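PDB 3I2W: syndapin from Drosophila melanogaster, which probably takes part in endocytosis at the plasma membrane, binding phospholipid through the dimeric EFC/F-BAR domain represented by this chain. Local coordinates for residues 22-27 / 227-232; 120-125 / 212-217; 135-140 / 191-196; 152-157 / 177-182. All coordinates share one frame; numbering follows the deposited sequence.

Overall arrangement
All contacts lie in the F-BAR domain and share helix 169-240, which meets helix 11-58 in contact 1 and helix 114-159 in contacts 2, 3 and 4. Along the chain they enclose one another: contact 4 sits within the span bracketed by contact 3, that within contact 2, and that within contact 1. In space they run outward, with centres about 8, 22, 43 and 61 Å from the centre of the chain, and successive centres 24, 26 and 23 Å apart. Contacts 1 to 3 touch the second subunit, as does Arg152 at contact 4. The sequence follows one helix from the central bundle, where three helices and the partner subunit meet, out along an antiparallel two-helix arm.

Contact 1 (22-27 / 227-232); sequences KLCNDL and QFFKEI
Leu27 N donates to Leu23 O at 3.0 Å, a helical bond that joins two residues resting against the Phe229 ring; no hydrogen bond passes between 22-27 and 227-232, and the contact is apolar. Both segments belong to the central helical bundle of the F-BAR domain, where their axes run parallel within 5° but stay 12.3 Å apart. Phe229 spans that separation: its ring reaches across and is met on a face and along an edge. Over the face comes Leu27, whose CD2 lies 4.0 Å from the ring centroid and 25° off the normal, a CH-pi contact displaced toward the CD1 and CE1 side. Leu27 CG stands opposite the backbone N (chi1 -171°), and from there the CD2 branch extends over the ring, with the two side chains passing alongside and pointing opposite ways. The edge is turned to the backbone of the 22-27 helix, with Cys24 N at 3.8 Å from Phe229 CZ and Leu23 C also close to the ring plane. Cys24 SG approaches the same rim, 3.9 Å from Phe229 CZ, as an edge-on sulfur-aromatic contact, and Leu23 CB lies 3.9 Å from Phe229 CE1. Helix 63-105 closes one flank, with Ile98 touching both Leu27 and Ile232. Trp69 of the second subunit packs on Leu27, and Glu61 of that subunit on Leu23 and Phe229, which places the contact at the dimer interface. Beyond the ring, Leu27 CD2 also meets the methyl CG2 of Ile232 at 4.2 Å.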
loop_
_atom_site.group_PDB
_atom_site.type_symbol
_atom_site.label_atom_id
_atom_site.label_comp_id
_atom_site.label_asym_id
_atom_site.label_seq_id
_atom_site.Cartn_x
_atom_site.Cartn_y
_atom_site.Cartn_z
ATOM N N LYS B 22 6.241 -11.593 22.707
ATOM C CA LYS B 22 5.714 -11.949 21.364
ATOM C C LYS B 22 4.931 -10.850 20.663
ATOM O O LYS B 22 5.134 -10.580 19.468
ATOM C CB LYS B 22 4.777 -13.129 21.487
ATOM C CG LYS B 22 5.442 -14.417 21.223
ATOM C CD LYS B 22 4.924 -15.551 22.121
ATOM C CE LYS B 22 3.822 -16.351 21.491
ATOM N NZ LYS B 22 4.018 -17.641 22.110
ATOM N N LEU B 23 3.999 -10.239 21.400
ATOM C CA LEU B 23 3.298 -9.080 20.859
ATOM C C LEU B 23 4.233 -7.912 20.530
ATOM O O LEU B 23 4.036 -7.230 19.566
ATOM C CB LEU B 23 2.148 -8.637 21.742
ATOM C CG LEU B 23 1.041 -9.656 22.046
ATOM C CD1 LEU B 23 0.196 -9.083 23.155
ATOM C CD2 LEU B 23 0.152 -10.040 20.874
ATOM N N CYS B 24 5.291 -7.679 21.267
ATOM C CA CYS B 24 6.252 -6.745 20.701
ATOM C C CYS B 24 6.767 -7.187 19.357
ATOM O O CYS B 24 6.755 -6.417 18.442
ATOM C CB CYS B 24 7.438 -6.487 21.618
ATOM S SG CYS B 24 6.929 -5.689 23.145
ATOM N N ASN B 25 7.243 -8.404 19.207
ATOM C CA ASN B 25 7.617 -8.846 17.882
ATOM C C ASN B 25 6.538 -8.683 16.796
ATOM O O ASN B 25 6.819 -8.258 15.703
ATOM C CB ASN B 25 8.036 -10.288 17.917
ATOM C CG ASN B 25 9.380 -10.467 18.510
ATOM O OD1 ASN B 25 10.205 -9.563 18.525
ATOM N ND2 ASN B 25 9.616 -11.643 19.036
ATOM N N ASP B 26 5.306 -9.018 17.126
ATOM C CA ASP B 26 4.228 -8.999 16.157
ATOM C C ASP B 26 3.987 -7.579 15.694
ATOM O O ASP B 26 3.834 -7.333 14.490
ATOM C CB ASP B 26 2.922 -9.541 16.765
ATOM C CG ASP B 26 2.884 -11.080 16.908
ATOM O OD1 ASP B 26 3.808 -11.811 16.505
ATOM O OD2 ASP B 26 1.900 -11.584 17.504
ATOM N N LEU B 27 3.924 -6.649 16.641
ATOM C CA LEU B 27 3.653 -5.280 16.290
ATOM C C LEU B 27 4.787 -4.699 15.419
ATOM O O LEU B 27 4.542 -3.958 14.450
ATOM C CB LEU B 27 3.489 -4.500 17.548
ATOM C CG LEU B 27 3.002 -3.077 17.432
ATOM C CD1 LEU B 27 1.657 -2.892 16.759
ATOM C CD2 LEU B 27 2.918 -2.631 18.868
ATOM N N GLN B 227 -0.435 0.229 28.197
ATOM C CA GLN B 227 -0.458 1.642 28.049
ATOM C C GLN B 227 0.483 1.985 26.898
ATOM O O GLN B 227 0.122 2.679 25.946
ATOM C CB GLN B 227 -0.090 2.338 29.371
ATOM C CG GLN B 227 -1.146 2.124 30.438
ATOM C CD GLN B 227 -0.981 2.924 31.767
ATOM O OE1 GLN B 227 -2.002 3.343 32.331
ATOM N NE2 GLN B 227 0.266 3.088 32.287
ATOM N N PHE B 228 1.682 1.457 26.961
ATOM C CA PHE B 228 2.639 1.625 25.916
ATOM C C PHE B 228 2.031 1.290 24.566
ATOM O O PHE B 228 2.100 2.109 23.658
ATOM C CB PHE B 228 3.795 0.720 26.209
ATOM C CG PHE B 228 4.861 0.786 25.216
ATOM C CD1 PHE B 228 5.618 1.912 25.084
ATOM C CD2 PHE B 228 5.127 -0.289 24.405
ATOM C CE1 PHE B 228 6.632 1.960 24.151
ATOM C CE2 PHE B 228 6.126 -0.254 23.489
ATOM C CZ PHE B 228 6.875 0.872 23.355
ATOM N N PHE B 229 1.422 0.118 24.432
ATOM C CA PHE B 229 0.873 -0.246 23.133
ATOM C C PHE B 229 -0.161 0.755 22.663
ATOM O O PHE B 229 -0.230 1.049 21.481
ATOM C CB PHE B 229 0.303 -1.675 23.121
ATOM C CG PHE B 229 1.342 -2.752 22.862
ATOM C CD1 PHE B 229 1.087 -3.752 21.971
ATOM C CD2 PHE B 229 2.561 -2.764 23.528
ATOM C CE1 PHE B 229 2.038 -4.733 21.742
ATOM C CE2 PHE B 229 3.504 -3.738 23.311
ATOM C CZ PHE B 229 3.250 -4.723 22.457
ATOM N N LYS B 230 -0.945 1.308 23.583
ATOM C CA LYS B 230 -1.915 2.315 23.204
ATOM C C LYS B 230 -1.221 3.556 22.571
ATOM O O LYS B 230 -1.716 4.140 21.590
ATOM C CB LYS B 230 -2.770 2.694 24.393
ATOM C CG LYS B 230 -4.055 3.302 23.953
ATOM C CD LYS B 230 -4.582 4.270 24.994
ATOM C CE LYS B 230 -5.904 4.875 24.529
ATOM N NZ LYS B 230 -7.048 4.517 25.364
ATOM N N GLU B 231 -0.050 3.912 23.097
ATOM C CA GLU B 231 0.601 5.091 22.667
ATOM C C GLU B 231 1.177 4.944 21.300
ATOM O O GLU B 231 1.123 5.869 20.505
ATOM C CB GLU B 231 1.763 5.424 23.614
ATOM C CG GLU B 231 1.296 5.956 25.046
ATOM C CD GLU B 231 -0.067 6.823 24.934
ATOM O OE1 GLU B 231 0.019 7.905 24.174
ATOM O OE2 GLU B 231 -1.176 6.396 25.581
ATOM N N ILE B 232 1.823 3.811 21.073
ATOM C CA ILE B 232 2.476 3.476 19.826
ATOM C C ILE B 232 1.387 3.420 18.757
ATOM O O ILE B 232 1.508 4.039 17.720
ATOM C CB ILE B 232 3.137 2.115 19.966
ATOM C CG1 ILE B 232 4.383 2.193 20.820
ATOM C CG2 ILE B 232 3.421 1.486 18.654
ATOM C CD1 ILE B 232 5.421 3.050 20.276
#

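Contact 2 (120-125 / 212-217); sequences EDLFKK and TSVFEK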
loop_
_atom_site.group_PDB
_atom_site.type_symbol
_atom_site.label_atom_id
_atom_site.label_comp_id
_atom_site.label_asym_id
_atom_site.label_seq_id
_atom_site.Cartn_x
_atom_site.Cartn_y
_atom_site.Cartn_z
ATOM N N GLU B 120 7.476 -16.962 38.223
ATOM C CA GLU B 120 6.815 -18.227 38.319
ATOM C C GLU B 120 7.299 -18.681 39.614
ATOM O O GLU B 120 6.531 -19.187 40.397
ATOM C CB GLU B 120 7.256 -19.171 37.232
ATOM C CG GLU B 120 6.447 -19.049 35.982
ATOM C CD GLU B 120 6.994 -19.912 34.863
ATOM O OE1 GLU B 120 8.028 -20.564 35.070
ATOM O OE2 GLU B 120 6.387 -19.978 33.784
ATOM N N ASP B 121 8.593 -18.460 39.840
ATOM C CA ASP B 121 9.260 -18.699 41.114
ATOM C C ASP B 121 8.552 -17.990 42.267
ATOM O O ASP B 121 8.351 -18.565 43.309
ATOM C CB ASP B 121 10.743 -18.304 41.032
ATOM C CG ASP B 121 11.562 -19.289 40.166
ATOM O OD1 ASP B 121 11.002 -20.242 39.586
ATOM O OD2 ASP B 121 12.783 -19.121 39.992
ATOM N N LEU B 122 8.113 -16.770 42.084
ATOM C CA LEU B 122 7.548 -16.088 43.191
ATOM C C LEU B 122 6.203 -16.690 43.499
ATOM O O LEU B 122 5.855 -16.797 44.660
ATOM C CB LEU B 122 7.439 -14.632 42.872
ATOM C CG LEU B 122 7.157 -13.747 44.046
ATOM C CD1 LEU B 122 8.368 -13.749 44.922
ATOM C CD2 LEU B 122 6.869 -12.351 43.557
ATOM N N PHE B 123 5.440 -17.090 42.487
ATOM C CA PHE B 123 4.152 -17.734 42.718
ATOM C C PHE B 123 4.371 -19.089 43.368
ATOM O O PHE B 123 3.605 -19.537 44.216
ATOM C CB PHE B 123 3.456 -18.021 41.420
ATOM C CG PHE B 123 2.518 -16.961 40.974
ATOM C CD1 PHE B 123 1.388 -16.639 41.719
ATOM C CD2 PHE B 123 2.723 -16.308 39.770
ATOM C CE1 PHE B 123 0.502 -15.677 41.275
ATOM C CE2 PHE B 123 1.828 -15.356 39.342
ATOM C CZ PHE B 123 0.712 -15.046 40.089
ATOM N N LYS B 124 5.411 -19.771 42.929
ATOM C CA LYS B 124 5.597 -21.113 43.341
ATOM C C LYS B 124 5.870 -21.037 44.813
ATOM O O LYS B 124 5.378 -21.838 45.550
ATOM C CB LYS B 124 6.745 -21.739 42.566
ATOM C CG LYS B 124 6.854 -23.220 42.681
ATOM C CD LYS B 124 8.227 -23.672 42.291
ATOM C CE LYS B 124 8.403 -25.151 42.604
ATOM N NZ LYS B 124 7.411 -25.971 41.816
ATOM N N LYS B 125 6.627 -20.036 45.246
ATOM C CA LYS B 125 6.972 -19.869 46.645
ATOM C C LYS B 125 5.714 -19.507 47.417
ATOM O O LYS B 125 5.306 -20.159 48.344
ATOM C CB LYS B 125 7.954 -18.753 46.741
ATOM C CG LYS B 125 9.131 -19.061 47.652
ATOM C CD LYS B 125 9.777 -17.772 48.166
ATOM C CE LYS B 125 8.691 -16.878 48.715
ATOM N NZ LYS B 125 9.328 -15.976 49.664
ATOM N N THR B 212 -2.388 -12.869 45.914
ATOM C CA THR B 212 -2.909 -11.592 45.431
ATOM C C THR B 212 -1.788 -10.610 45.194
ATOM O O THR B 212 -1.807 -9.757 44.328
ATOM C CB THR B 212 -3.853 -11.083 46.429
ATOM O OG1 THR B 212 -4.853 -12.092 46.599
ATOM C CG2 THR B 212 -4.586 -9.847 45.957
ATOM N N SER B 213 -0.741 -10.807 45.930
ATOM C CA SER B 213 0.251 -9.841 46.004
ATOM C C SER B 213 1.136 -10.060 44.812
ATOM O O SER B 213 1.600 -9.108 44.208
ATOM C CB SER B 213 0.968 -10.080 47.297
ATOM O OG SER B 213 2.122 -9.325 47.302
ATOM N N VAL B 214 1.377 -11.326 44.483
ATOM C CA VAL B 214 2.201 -11.725 43.321
ATOM C C VAL B 214 1.452 -11.413 42.051
ATOM O O VAL B 214 2.048 -10.948 41.109
ATOM C CB VAL B 214 2.526 -13.212 43.326
ATOM C CG1 VAL B 214 3.263 -13.588 42.100
ATOM C CG2 VAL B 214 3.400 -13.516 44.474
ATOM N N PHE B 215 0.142 -11.639 42.048
ATOM C CA PHE B 215 -0.671 -11.429 40.888
ATOM C C PHE B 215 -0.669 -9.981 40.511
ATOM O O PHE B 215 -0.682 -9.637 39.347
ATOM C CB PHE B 215 -2.090 -11.797 41.207
ATOM C CG PHE B 215 -3.033 -11.659 40.048
ATOM C CD1 PHE B 215 -2.954 -12.518 38.959
ATOM C CD2 PHE B 215 -4.031 -10.712 40.066
ATOM C CE1 PHE B 215 -3.827 -12.404 37.900
ATOM C CE2 PHE B 215 -4.959 -10.621 39.025
ATOM C CZ PHE B 215 -4.849 -11.444 37.942
ATOM N N GLU B 216 -0.651 -9.113 41.503
ATOM C CA GLU B 216 -0.827 -7.723 41.207
ATOM C C GLU B 216 0.484 -7.159 40.671
ATOM O O GLU B 216 0.461 -6.203 39.865
ATOM C CB GLU B 216 -1.428 -6.958 42.385
ATOM C CG GLU B 216 -2.974 -7.037 42.438
ATOM C CD GLU B 216 -3.692 -6.478 41.176
ATOM O OE1 GLU B 216 -3.165 -5.487 40.593
ATOM O OE2 GLU B 216 -4.780 -7.017 40.761
ATOM N N LYS B 217 1.608 -7.758 41.060
ATOM C CA LYS B 217 2.867 -7.421 40.454
ATOM C C LYS B 217 2.772 -7.603 38.928
ATOM O O LYS B 217 3.359 -6.812 38.131
ATOM C CB LYS B 217 3.983 -8.306 40.986
ATOM C CG LYS B 217 4.679 -7.800 42.253
ATOM C CD LYS B 217 5.462 -8.922 43.014
ATOM C CE LYS B 217 6.289 -8.417 44.284
ATOM N NZ LYS B 217 5.279 -7.877 45.273
#
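With chi1 at 176°, Val214 sets CG1 opposite its own backbone N and over the ring of Phe123, while CG2 falls beside that N and faces Leu122; one valine thereby serves two partners through two branches. CG1 stands above the middle of the Phe123 ring, 3.3 Å from the centroid and 2° off the normal. The near-equal spacing to the ring atoms confirms the centring: CG1 is 3.6 Å from each of the six carbons, CG to CZ. This is a CH-pi contact over a face, made without any hydrogen bond between the segments. Farther out along the ring, Phe123 CZ comes within 4.0 Å of Phe215 CA, so the aromatic group reaches past the valine to the backbone of the facing helix. Leu122 works on the other branch: its CD2 is 3.8 Å from Val214 CG2 and 3.7 Å from Lys217 CD, where the aliphatic part of the lysine crosses the leucine at about a right angle. Around the buried ring, Tyr10 stacks on Phe123, and Phe4 and Thr14 add contacts from the N-terminal part of the chain. A serine in place of Phe123 would probably leave Val214 CG1 without its aromatic face and Tyr10 without its stacking partner, opening a gap between the helices. Here the axes are 9.7 Å apart and run at 167°, the antiparallel pairing of helices 114-159 and 169-240 that builds the elongated F-BAR domain.

Contact 3 (135-140 / 191-196); sequences AKVEKA and EKYEQA
Helices 135-140 and 191-196 run antiparallel, their axes 8.6 Å apart at closest approach with a signed crossing angle of -157°. The backbones come near at two places, where CA of Ala140 lies 4.7 Å from CA of Tyr193 and CA of Val137 lies 5.2 Å from CA of Ala196. The small Ala140 and Ala196, one in each close pair, are consistent with this closeness. Ala140 points its CB at the opposite backbone, 3.7 Å from Tyr193 CA, and Ala196 answers with its CB 3.8 Å from Val137 CG2. Val137 divides its branches: CG1, opposite the backbone N (chi1 161°), lies 4.1 Å from Tyr193 CE1, whereas CG2 rests 3.6 Å from Ala196 C. The Tyr193 side chain crosses Val137 at a slant, and the carbonyl oxygens of Val137 and Ala140 approach its ring obliquely. The phenol finds its polar partner elsewhere, in a hydrogen bond between Tyr193 OH and Val287 N of the second subunit, whose Phe286 also stacks on the ring and whose Ser285 packs against it. Val137 packs further along helix 169-240 on Ile197 and Ile200, where helices 114-159 and 169-240 pair as the two-helix arm.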
loop_
_atom_site.group_PDB
_atom_site.type_symbol
_atom_site.label_atom_id
_atom_site.label_comp_id
_atom_site.label_asym_id
_atom_site.label_seq_id
_atom_site.Cartn_x
_atom_site.Cartn_y
_atom_site.Cartn_z
ATOM N N ALA B 135 -1.852 -31.447 49.752
ATOM C CA ALA B 135 -1.316 -32.783 49.613
ATOM C C ALA B 135 -1.814 -33.658 50.788
ATOM O O ALA B 135 -2.468 -34.683 50.590
ATOM C CB ALA B 135 0.226 -32.735 49.551
ATOM N N LYS B 136 -1.504 -33.231 52.001
ATOM C CA LYS B 136 -2.132 -33.748 53.177
ATOM C C LYS B 136 -3.620 -33.954 52.975
ATOM O O LYS B 136 -4.089 -35.078 53.074
ATOM C CB LYS B 136 -1.848 -32.842 54.346
ATOM C CG LYS B 136 -0.382 -32.867 54.755
ATOM C CD LYS B 136 -0.229 -32.149 56.097
ATOM C CE LYS B 136 1.188 -31.650 56.368
ATOM N NZ LYS B 136 2.127 -32.799 56.418
ATOM N N VAL B 137 -4.382 -32.930 52.638
ATOM C CA VAL B 137 -5.788 -33.195 52.547
ATOM C C VAL B 137 -5.983 -34.353 51.623
ATOM O O VAL B 137 -6.774 -35.206 51.894
ATOM C CB VAL B 137 -6.639 -32.000 52.159
ATOM C CG1 VAL B 137 -7.988 -32.439 51.638
ATOM C CG2 VAL B 137 -6.866 -31.125 53.351
ATOM N N GLU B 138 -5.209 -34.437 50.559
ATOM C CA GLU B 138 -5.441 -35.478 49.572
ATOM C C GLU B 138 -5.054 -36.899 50.008
ATOM O O GLU B 138 -5.748 -37.832 49.651
ATOM C CB GLU B 138 -4.825 -35.086 48.240
ATOM C CG GLU B 138 -5.446 -33.812 47.652
ATOM C CD GLU B 138 -6.884 -33.981 47.120
ATOM O OE1 GLU B 138 -7.755 -33.089 47.376
ATOM O OE2 GLU B 138 -7.142 -34.995 46.431
ATOM N N LYS B 139 -3.973 -37.051 50.775
ATOM C CA LYS B 139 -3.596 -38.343 51.398
ATOM C C LYS B 139 -4.673 -38.750 52.402
ATOM O O LYS B 139 -5.337 -39.761 52.226
ATOM C CB LYS B 139 -2.240 -38.288 52.129
ATOM C CG LYS B 139 -1.061 -38.871 51.370
ATOM C CD LYS B 139 -0.973 -40.427 51.371
ATOM C CE LYS B 139 -0.477 -41.045 52.717
ATOM N NZ LYS B 139 -0.035 -40.044 53.749
ATOM N N ALA B 140 -4.843 -37.950 53.444
ATOM C CA ALA B 140 -5.937 -38.086 54.339
ATOM C C ALA B 140 -7.252 -38.458 53.652
ATOM O O ALA B 140 -7.960 -39.322 54.141
ATOM C CB ALA B 140 -6.094 -36.823 55.130
ATOM N N GLU B 191 -10.514 -38.830 61.549
ATOM C CA GLU B 191 -9.936 -37.764 62.297
ATOM C C GLU B 191 -8.849 -37.052 61.525
ATOM O O GLU B 191 -8.982 -35.877 61.300
ATOM C CB GLU B 191 -9.506 -38.210 63.676
ATOM C CG GLU B 191 -10.642 -38.072 64.647
ATOM C CD GLU B 191 -10.452 -38.949 65.876
ATOM O OE1 GLU B 191 -9.471 -38.723 66.635
ATOM O OE2 GLU B 191 -11.290 -39.867 66.086
ATOM N N LYS B 192 -7.795 -37.735 61.096
ATOM C CA LYS B 192 -6.720 -37.034 60.395
ATOM C C LYS B 192 -7.276 -36.213 59.190
ATOM O O LYS B 192 -6.813 -35.101 58.919
ATOM C CB LYS B 192 -5.555 -37.958 59.979
ATOM C CG LYS B 192 -4.783 -38.759 61.053
ATOM C CD LYS B 192 -4.432 -38.056 62.423
ATOM C CE LYS B 192 -3.888 -36.578 62.346
ATOM N NZ LYS B 192 -2.444 -36.385 61.962
ATOM N N TYR B 193 -8.278 -36.748 58.511
ATOM C CA TYR B 193 -8.876 -36.052 57.404
ATOM C C TYR B 193 -9.511 -34.726 57.897
ATOM O O TYR B 193 -9.078 -33.656 57.509
ATOM C CB TYR B 193 -9.803 -37.015 56.639
ATOM C CG TYR B 193 -10.445 -36.540 55.363
ATOM C CD1 TYR B 193 -9.902 -35.524 54.565
ATOM C CD2 TYR B 193 -11.601 -37.144 54.917
ATOM C CE1 TYR B 193 -10.563 -35.113 53.369
ATOM C CE2 TYR B 193 -12.265 -36.732 53.756
ATOM C CZ TYR B 193 -11.750 -35.728 52.996
ATOM O OH TYR B 193 -12.434 -35.384 51.861
ATOM N N GLU B 194 -10.475 -34.784 58.808
ATOM C CA GLU B 194 -11.021 -33.587 59.454
ATOM C C GLU B 194 -9.962 -32.636 59.962
ATOM O O GLU B 194 -10.171 -31.464 60.005
ATOM C CB GLU B 194 -11.924 -33.973 60.617
ATOM C CG GLU B 194 -13.306 -34.546 60.196
ATOM C CD GLU B 194 -13.961 -35.371 61.321
ATOM O OE1 GLU B 194 -13.422 -35.358 62.466
ATOM O OE2 GLU B 194 -15.003 -36.026 61.063
ATOM N N GLN B 195 -8.813 -33.111 60.353
ATOM C CA GLN B 195 -7.835 -32.183 60.871
ATOM C C GLN B 195 -7.067 -31.503 59.760
ATOM O O GLN B 195 -6.447 -30.469 59.970
ATOM C CB GLN B 195 -6.824 -32.901 61.768
ATOM C CG GLN B 195 -7.252 -33.078 63.209
ATOM C CD GLN B 195 -6.750 -34.402 63.738
ATOM O OE1 GLN B 195 -7.326 -35.450 63.429
ATOM N NE2 GLN B 195 -5.654 -34.377 64.503
ATOM N N ALA B 196 -7.048 -32.132 58.606
ATOM C CA ALA B 196 -6.237 -31.652 57.544
ATOM C C ALA B 196 -7.091 -30.591 56.872
ATOM O O ALA B 196 -6.610 -29.496 56.565
ATOM C CB ALA B 196 -5.871 -32.778 56.594
#

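Contact 4 (152-157 / 177-182); sequences RSATNQ and DRVQKT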
loop_
_atom_site.group_PDB
_atom_site.type_symbol
_atom_site.label_atom_id
_atom_site.label_comp_id
_atom_site.label_asym_id
_atom_site.label_seq_id
_atom_site.Cartn_x
_atom_site.Cartn_y
_atom_site.Cartn_z
ATOM N N ARG B 152 -15.529 -52.406 55.160
ATOM C CA ARG B 152 -16.826 -52.891 54.669
ATOM C C ARG B 152 -16.714 -54.309 54.103
ATOM O O ARG B 152 -17.690 -55.043 54.045
ATOM C CB ARG B 152 -17.418 -51.919 53.644
ATOM C CG ARG B 152 -17.878 -50.574 54.255
ATOM C CD ARG B 152 -18.454 -49.600 53.193
ATOM N NE ARG B 152 -19.703 -50.087 52.570
ATOM C CZ ARG B 152 -20.226 -49.661 51.408
ATOM N NH1 ARG B 152 -19.635 -48.714 50.676
ATOM N NH2 ARG B 152 -21.365 -50.192 50.967
ATOM N N SER B 153 -15.506 -54.680 53.699
ATOM C CA SER B 153 -15.241 -55.975 53.100
ATOM C C SER B 153 -14.658 -56.894 54.158
ATOM O O SER B 153 -14.440 -58.083 53.911
ATOM C CB SER B 153 -14.233 -55.825 51.975
ATOM O OG SER B 153 -12.967 -55.553 52.526
ATOM N N ALA B 154 -14.385 -56.332 55.329
ATOM C CA ALA B 154 -13.844 -57.090 56.426
ATOM C C ALA B 154 -15.012 -57.544 57.258
ATOM O O ALA B 154 -15.005 -58.655 57.793
ATOM C CB ALA B 154 -12.882 -56.244 57.252
ATOM N N THR B 155 -16.019 -56.680 57.365
ATOM C CA THR B 155 -17.236 -57.011 58.091
ATOM C C THR B 155 -18.040 -57.980 57.259
ATOM O O THR B 155 -18.938 -58.615 57.761
ATOM C CB THR B 155 -18.089 -55.772 58.451
ATOM O OG1 THR B 155 -18.064 -54.854 57.366
ATOM C CG2 THR B 155 -17.552 -55.057 59.683
ATOM N N ASN B 156 -17.694 -58.094 55.986
ATOM C CA ASN B 156 -18.226 -59.129 55.125
ATOM C C ASN B 156 -17.692 -60.519 55.382
ATOM O O ASN B 156 -18.464 -61.489 55.418
ATOM C CB ASN B 156 -17.946 -58.785 53.679
ATOM C CG ASN B 156 -19.141 -58.199 53.008
ATOM O OD1 ASN B 156 -20.259 -58.272 53.540
ATOM N ND2 ASN B 156 -18.937 -57.605 51.830
ATOM N N GLN B 157 -16.374 -60.626 55.522
ATOM C CA GLN B 157 -15.766 -61.924 55.686
ATOM C C GLN B 157 -16.097 -62.507 57.029
ATOM O O GLN B 157 -16.258 -63.707 57.141
ATOM C CB GLN B 157 -14.276 -61.885 55.521
ATOM C CG GLN B 157 -13.799 -61.124 54.347
ATOM C CD GLN B 157 -12.305 -60.948 54.445
ATOM O OE1 GLN B 157 -11.597 -61.901 54.778
ATOM N NE2 GLN B 157 -11.812 -59.727 54.198
ATOM N N ASP B 177 -10.669 -59.954 64.747
ATOM C CA ASP B 177 -9.730 -58.933 65.129
ATOM C C ASP B 177 -9.586 -57.914 64.042
ATOM O O ASP B 177 -9.494 -56.729 64.350
ATOM C CB ASP B 177 -8.366 -59.520 65.455
ATOM C CG ASP B 177 -8.337 -60.238 66.785
ATOM O OD1 ASP B 177 -9.374 -60.279 67.523
ATOM O OD2 ASP B 177 -7.255 -60.771 67.083
ATOM N N ARG B 178 -9.544 -58.376 62.788
ATOM C CA ARG B 178 -9.453 -57.499 61.627
ATOM C C ARG B 178 -10.575 -56.485 61.585
ATOM O O ARG B 178 -10.319 -55.331 61.371
ATOM C CB ARG B 178 -9.501 -58.292 60.361
ATOM C CG ARG B 178 -8.237 -58.301 59.581
ATOM C CD ARG B 178 -8.539 -58.921 58.213
ATOM N NE ARG B 178 -7.469 -59.815 57.760
ATOM C CZ ARG B 178 -7.413 -60.386 56.551
ATOM N NH1 ARG B 178 -8.374 -60.161 55.653
ATOM N NH2 ARG B 178 -6.392 -61.191 56.241
ATOM N N VAL B 179 -11.812 -56.907 61.801
ATOM C CA VAL B 179 -12.960 -55.986 61.797
ATOM C C VAL B 179 -12.766 -54.848 62.784
ATOM O O VAL B 179 -12.807 -53.703 62.425
ATOM C CB VAL B 179 -14.297 -56.721 62.106
ATOM C CG1 VAL B 179 -15.399 -55.743 62.438
ATOM C CG2 VAL B 179 -14.701 -57.607 60.934
ATOM N N GLN B 180 -12.552 -55.179 64.038
ATOM C CA GLN B 180 -12.352 -54.195 65.082
ATOM C C GLN B 180 -11.135 -53.262 64.814
ATOM O O GLN B 180 -11.132 -52.111 65.247
ATOM C CB GLN B 180 -12.220 -54.955 66.417
ATOM C CG GLN B 180 -12.030 -54.098 67.673
ATOM C CD GLN B 180 -13.262 -53.242 68.006
ATOM O OE1 GLN B 180 -14.281 -53.271 67.286
ATOM N NE2 GLN B 180 -13.172 -52.473 69.103
ATOM N N LYS B 181 -10.120 -53.776 64.113
ATOM C CA LYS B 181 -8.862 -53.074 63.847
ATOM C C LYS B 181 -9.075 -52.168 62.654
ATOM O O LYS B 181 -8.422 -51.141 62.503
ATOM C CB LYS B 181 -7.735 -54.066 63.487
ATOM C CG LYS B 181 -6.294 -53.792 64.071
ATOM C CD LYS B 181 -5.764 -52.299 64.037
ATOM C CE LYS B 181 -5.159 -51.853 62.671
ATOM N NZ LYS B 181 -3.897 -52.585 62.270
ATOM N N THR B 182 -9.969 -52.573 61.775
ATOM C CA THR B 182 -10.206 -51.787 60.619
ATOM C C THR B 182 -11.231 -50.730 60.952
ATOM O O THR B 182 -11.317 -49.738 60.252
ATOM C CB THR B 182 -10.665 -52.607 59.423
ATOM O OG1 THR B 182 -11.877 -53.278 59.755
ATOM C CG2 THR B 182 -9.578 -53.598 58.949
#
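Segments 152-157 and 177-182 cross antiparallel at 158°, with axes 8.8 Å apart and the CA atoms of Ala154 and Val179 facing each other at 5.6 Å. Val179 enters with two methyls: CG2 lies 3.3 Å from Ala154 O, and CG1 meets Thr155 CG2 at 3.6 Å, the two side chains crossing at about a right angle. Ala154 CB points into the interface, 4.0 Å from Thr182 OG1. The Thr155 hydroxyl takes no part across the pair; its OG1 is hydrogen-bonded to Glu151 O on its own helix. This is the outer part of the F-BAR arm, near the end of helix 114-159 and the start of helix 169-240, with polar side chains at the border of the contact. There Gln157 NE2 donates to Ser153 O at 3.1 Å with an N-H...O angle of 150°, holding the amide back along its own helix. The same NE2 comes to the edge of the Arg178 guanidinium, near its plane and 3.8 Å from Arg178 NH1, without a hydrogen bond; the amide and guanidinium planes stand 79° apart. A leucine at Gln157 would probably leave Ser153 O without this side-chain donor. The Gln157 side chain also packs against Met175, just ahead of the 177-182 segment.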